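Local coordinates for cutinase-like protein (Cryptococcus sp., PDB 2CZQ) that probably hydrolyses carboxylic esters, as a cutinase-like enzyme with the alpha/beta hydrolase fold, at residues Gly87-Val92 with Asn116-Ser121; Val111-Asn116 with Thr157-Ala162. All coordinates share one frame; numbering follows the deposited sequence.

Following the chain from the N terminus, the first segment met is Gly87-Val92, on helix 86-98. The chain then runs through helix 103-107 into strand 108-114, which carries Val111-Ile114, and leaves it by a turn at Asn116-His119. Contact 1 folds that turn back on the helix and closes a loop of 23 intervening residues. Contact 2 closes a longer loop, with 40 residues between its segments, by setting strand 157-160 beside strand 108-114. The segments alternate along the chain, so the two loops cross. Asn116 belongs to both contacts. Val92 CG2 also meets Leu113 CD1. Together the two contacts tie one helix, two neighbouring parallel strands and the turn after the first strand.

Contact 1: residues Gly87-Val92 with Asn116-Ser121; sequences GAAATV and NPDHKS
In this alpha/beta hydrolase fold, the helix that follows the probable nucleophile elbow packs against the turn leaving the next strand. Ala88, Ala89 and Val92 of the helix meet Asn116, Pro117 and Asp118. No hydrogen bond crosses the contact. Ala88 CB points at the Asn116 amide and lies 3.7 Å from OD1. The Pro117 ring reaches Ala89 with its CG, 4.2 Å from Ala89 CB. Asp118 directs its carboxylate at the helix, and OD2 lies 3.4 Å from Ala89 CA. Val92 straddles two residues. Its CG1 is 3.6 Å from Asp118 OD2, while its CG2 is 3.8 Å from Asn116 ND2. With CG anti to the backbone N (chi1 -178°), Asn116 brings its amide over Ala88 CB and Val92 CG2. Asn116 to His119 form a type I turn, and an Asx turn lies within it. Asp118 N gives its bond to Asn116 OD1 from above the amide plane, at 2.9 Å. Asn116 OD1 is thus met by Asp118 N, Asn116 ND2 by Asp159, and Asp118 OD1 by Gln146 of helix 143-146. Asp118 OD2 packs on Ala89 and Val92 by van der Waals contact.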
loop_
_atom_site.group_PDB
_atom_site.type_symbol
_atom_site.label_atom_id
_atom_site.label_comp_id
_atom_site.label_asym_id
_atom_site.label_seq_id
_atom_site.Cartn_x
_atom_site.Cartn_y
_atom_site.Cartn_z
ATOM N N GLY A 87 8.318 2.638 -0.496
ATOM C CA GLY A 87 7.283 2.184 -1.413
ATOM C C GLY A 87 5.901 2.721 -1.094
ATOM O O GLY A 87 5.080 2.893 -1.995
ATOM N N ALA A 88 5.634 2.976 0.185
ATOM C CA ALA A 88 4.393 3.636 0.575
ATOM C C ALA A 88 4.365 5.068 0.042
ATOM O O ALA A 88 3.357 5.497 -0.514
ATOM C CB ALA A 88 4.204 3.606 2.089
ATOM N N ALA A 89 5.468 5.798 0.198
ATOM C CA ALA A 89 5.566 7.151 -0.337
ATOM C C ALA A 89 5.384 7.145 -1.855
ATOM O O ALA A 89 4.640 7.958 -2.405
ATOM C CB ALA A 89 6.891 7.787 0.052
ATOM N N ALA A 90 6.042 6.209 -2.537
ATOM C CA ALA A 90 5.895 6.117 -3.993
ATOM C C ALA A 90 4.440 5.883 -4.396
ATOM O O ALA A 90 3.969 6.410 -5.412
ATOM C CB ALA A 90 6.778 5.020 -4.551
ATOM N N THR A 91 3.731 5.093 -3.595
ATOM C CA THR A 91 2.322 4.805 -3.839
ATOM C C THR A 91 1.454 6.040 -3.607
ATOM O O THR A 91 0.586 6.355 -4.423
ATOM C CB THR A 91 1.864 3.641 -2.949
ATOM O OG1 THR A 91 2.636 2.469 -3.252
ATOM C CG2 THR A 91 0.430 3.244 -3.268
ATOM N N VAL A 92 1.687 6.739 -2.496
ATOM C CA VAL A 92 0.971 7.976 -2.204
ATOM C C VAL A 92 1.105 8.967 -3.363
ATOM O O VAL A 92 0.118 9.561 -3.799
ATOM C CB VAL A 92 1.473 8.598 -0.883
ATOM C CG1 VAL A 92 0.959 10.021 -0.717
ATOM C CG2 VAL A 92 1.065 7.730 0.300
ATOM N N ASN A 116 4.344 4.259 6.456
ATOM C CA ASN A 116 4.255 5.304 5.442
ATOM C C ASN A 116 4.944 6.603 5.859
ATOM O O ASN A 116 4.483 7.259 6.788
ATOM C CB ASN A 116 2.770 5.574 5.186
ATOM C CG ASN A 116 2.528 6.601 4.111
ATOM O OD1 ASN A 116 3.422 6.951 3.332
ATOM N ND2 ASN A 116 1.292 7.091 4.051
ATOM N N PRO A 117 6.011 7.019 5.171
ATOM C CA PRO A 117 6.638 8.311 5.483
ATOM C C PRO A 117 5.665 9.477 5.301
ATOM O O PRO A 117 5.855 10.529 5.910
ATOM C CB PRO A 117 7.769 8.412 4.454
ATOM C CG PRO A 117 8.040 7.004 4.027
ATOM C CD PRO A 117 6.699 6.340 4.056
ATOM N N ASP A 118 4.640 9.282 4.474
ATOM C CA ASP A 118 3.663 10.327 4.179
ATOM C C ASP A 118 2.413 10.235 5.048
ATOM O O ASP A 118 1.383 10.825 4.725
ATOM C CB ASP A 118 3.263 10.273 2.706
ATOM C CG ASP A 118 4.420 10.500 1.783
ATOM O OD1 ASP A 118 5.453 11.051 2.248
ATOM O OD2 ASP A 118 4.360 10.158 0.584
ATOM N N HIS A 119 2.502 9.497 6.147
ATOM C CA HIS A 119 1.384 9.334 7.063
ATOM C C HIS A 119 0.902 10.708 7.540
ATOM O O HIS A 119 1.705 11.548 7.942
ATOM C CB HIS A 119 1.851 8.444 8.211
ATOM C CG HIS A 119 0.776 8.053 9.165
ATOM N ND1 HIS A 119 0.149 6.826 9.158
ATOM C CD2 HIS A 119 0.241 8.743 10.195
ATOM C CE1 HIS A 119 -0.728 6.787 10.149
ATOM N NE2 HIS A 119 -0.691 7.938 10.790
ATOM N N LYS A 120 -0.410 10.930 7.477
ATOM C CA LYS A 120 -0.985 12.232 7.792
ATOM C C LYS A 120 -1.950 12.135 8.958
ATOM O O LYS A 120 -2.923 11.387 8.903
ATOM C CB LYS A 120 -1.711 12.816 6.578
ATOM C CG LYS A 120 -2.459 14.111 6.899
ATOM C CD LYS A 120 -3.158 14.704 5.693
ATOM C CE LYS A 120 -4.198 15.736 6.095
ATOM N NZ LYS A 120 -3.574 16.960 6.658
ATOM N N SER A 121 -1.682 12.927 9.992
ATOM C CA SER A 121 -2.484 12.918 11.199
ATOM C C SER A 121 -3.956 13.156 10.903
ATOM O O SER A 121 -4.315 14.106 10.203
ATOM C CB SER A 121 -1.971 13.984 12.161
ATOM O OG SER A 121 -2.717 13.956 13.362
#

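Contact 2: residues Val111-Asn116 with Thr157-Ala162; sequences VFLIGN and TLDVCA
Val160 touches both Phe112 and Ile114 on one face of the sheet. Its CG2 meets the Phe112 ring at CE1, 3.6 Å away, and approaches the ring obliquely. Its CB lies 3.8 Å from Ile114 CG2, the two side chains running side by side. Leu158 CB also reaches the Phe112 ring, at CD1. Helix 187-200 lies over this face, with Met192 touching both Leu158 and Val160.

Strands 108-114 and 157-160 are parallel neighbours in the central sheet of the alpha/beta hydrolase fold. Their short segments run almost parallel. Leu158 N bonds Val111 O and Leu113 N bonds Leu158 O. Val160 N then bonds Leu113 O at 2.8 Å. Gly115 N reaches Val160 O at 3.2 Å.

Asp159 points to the other face, together with Val111, Leu113 and Thr157. Its CG is anti to the backbone N (chi1 -168°), which carries the carboxylate towards Asn116. Asn116 ND2 donates to Asp159 OD2 at 2.8 Å in a nearly straight bond of 173°. Asp159 OD2 lies in the plane of the Asn116 amide, whereas ND2 meets the carboxylate from above its plane, the two planes being 43° apart. A water donates to Asp159 OD1 and Val160 O and accepts from Asn116 N. On the same face, Val111 CB lies 3.6 Å from Thr157 OG1, itself hydrogen-bonded to Trp153 O. Just past the strand, Cys161 forms a disulfide with Cys168.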
loop_
_atom_site.group_PDB
_atom_site.type_symbol
_atom_site.label_atom_id
_atom_site.label_comp_id
_atom_site.label_asym_id
_atom_site.label_seq_id
_atom_site.Cartn_x
_atom_site.Cartn_y
_atom_site.Cartn_z
ATOM N N VAL A 111 -5.959 0.550 -1.497
ATOM C CA VAL A 111 -4.575 0.951 -1.295
ATOM C C VAL A 111 -4.216 0.561 0.136
ATOM O O VAL A 111 -4.934 0.920 1.078
ATOM C CB VAL A 111 -4.393 2.467 -1.494
ATOM C CG1 VAL A 111 -2.949 2.871 -1.242
ATOM C CG2 VAL A 111 -4.824 2.883 -2.895
ATOM N N PHE A 112 -3.131 -0.192 0.289
ATOM C CA PHE A 112 -2.714 -0.694 1.584
ATOM C C PHE A 112 -1.273 -0.284 1.826
ATOM O O PHE A 112 -0.372 -0.689 1.088
ATOM C CB PHE A 112 -2.863 -2.215 1.623
ATOM C CG PHE A 112 -2.503 -2.814 2.947
ATOM C CD1 PHE A 112 -3.428 -2.871 3.984
ATOM C CD2 PHE A 112 -1.221 -3.310 3.167
ATOM C CE1 PHE A 112 -3.078 -3.410 5.213
ATOM C CE2 PHE A 112 -0.866 -3.851 4.389
ATOM C CZ PHE A 112 -1.792 -3.904 5.411
ATOM N N LEU A 113 -1.069 0.536 2.850
ATOM C CA LEU A 113 0.239 1.114 3.145
ATOM C C LEU A 113 0.710 0.684 4.516
ATOM O O LEU A 113 -0.097 0.579 5.441
ATOM C CB LEU A 113 0.171 2.645 3.099
ATOM C CG LEU A 113 -0.452 3.263 1.844
ATOM C CD1 LEU A 113 -0.649 4.752 2.014
ATOM C CD2 LEU A 113 0.385 2.968 0.605
ATOM N N ILE A 114 2.012 0.432 4.643
ATOM C CA ILE A 114 2.633 0.159 5.934
ATOM C C ILE A 114 3.887 0.997 6.091
ATOM O O ILE A 114 4.659 1.175 5.143
ATOM C CB ILE A 114 2.965 -1.349 6.132
ATOM C CG1 ILE A 114 3.545 -1.965 4.853
ATOM C CG2 ILE A 114 1.733 -2.105 6.604
ATOM C CD1 ILE A 114 4.178 -3.331 5.057
ATOM N N GLY A 115 4.090 1.528 7.292
ATOM C CA GLY A 115 5.279 2.320 7.559
ATOM C C GLY A 115 5.429 3.511 6.623
ATOM O O GLY A 115 6.501 3.758 6.072
ATOM N N ASN A 116 4.344 4.259 6.456
ATOM C CA ASN A 116 4.255 5.304 5.442
ATOM C C ASN A 116 4.944 6.603 5.859
ATOM O O ASN A 116 4.483 7.259 6.788
ATOM C CB ASN A 116 2.770 5.574 5.186
ATOM C CG ASN A 116 2.528 6.601 4.111
ATOM O OD1 ASN A 116 3.422 6.951 3.332
ATOM N ND2 ASN A 116 1.292 7.091 4.051
ATOM N N THR A 157 -8.465 3.344 1.274
ATOM C CA THR A 157 -7.098 3.192 1.742
ATOM C C THR A 157 -7.094 2.688 3.179
ATOM O O THR A 157 -7.974 3.026 3.980
ATOM C CB THR A 157 -6.369 4.549 1.652
ATOM O OG1 THR A 157 -6.306 4.965 0.282
ATOM C CG2 THR A 157 -4.908 4.447 2.092
ATOM N N LEU A 158 -6.088 1.882 3.488
ATOM C CA LEU A 158 -5.752 1.535 4.850
ATOM C C LEU A 158 -4.283 1.870 5.011
ATOM O O LEU A 158 -3.438 1.310 4.303
ATOM C CB LEU A 158 -5.971 0.048 5.101
ATOM C CG LEU A 158 -7.236 -0.417 5.817
ATOM C CD1 LEU A 158 -7.099 -1.896 6.129
ATOM C CD2 LEU A 158 -7.534 0.370 7.090
ATOM N N ASP A 159 -3.993 2.822 5.895
ATOM C CA ASP A 159 -2.627 3.248 6.173
ATOM C C ASP A 159 -2.254 2.762 7.572
ATOM O O ASP A 159 -2.674 3.330 8.589
ATOM C CB ASP A 159 -2.491 4.765 6.036
ATOM C CG ASP A 159 -1.052 5.223 6.032
ATOM O OD1 ASP A 159 -0.154 4.365 6.217
ATOM O OD2 ASP A 159 -0.745 6.424 5.849
ATOM N N VAL A 160 -1.492 1.677 7.595
ATOM C CA VAL A 160 -1.169 0.959 8.814
ATOM C C VAL A 160 0.170 1.438 9.349
ATOM O O VAL A 160 1.203 1.323 8.678
ATOM C CB VAL A 160 -1.148 -0.564 8.563
ATOM C CG1 VAL A 160 -0.894 -1.325 9.855
ATOM C CG2 VAL A 160 -2.444 -1.026 7.901
ATOM N N CYS A 161 0.139 1.987 10.556
ATOM C CA CYS A 161 1.333 2.509 11.195
ATOM C C CYS A 161 1.435 1.889 12.570
ATOM O O CYS A 161 0.583 2.126 13.430
ATOM C CB CYS A 161 1.269 4.034 11.305
ATOM S SG CYS A 161 2.732 4.747 12.088
ATOM N N ALA A 162 2.461 1.068 12.770
ATOM C CA ALA A 162 2.703 0.445 14.064
ATOM C C ALA A 162 3.011 1.525 15.084
ATOM O O ALA A 162 3.775 2.441 14.802
ATOM C CB ALA A 162 3.864 -0.531 13.970
HETATM O O HOH W 1 1.887 3.924 7.848
#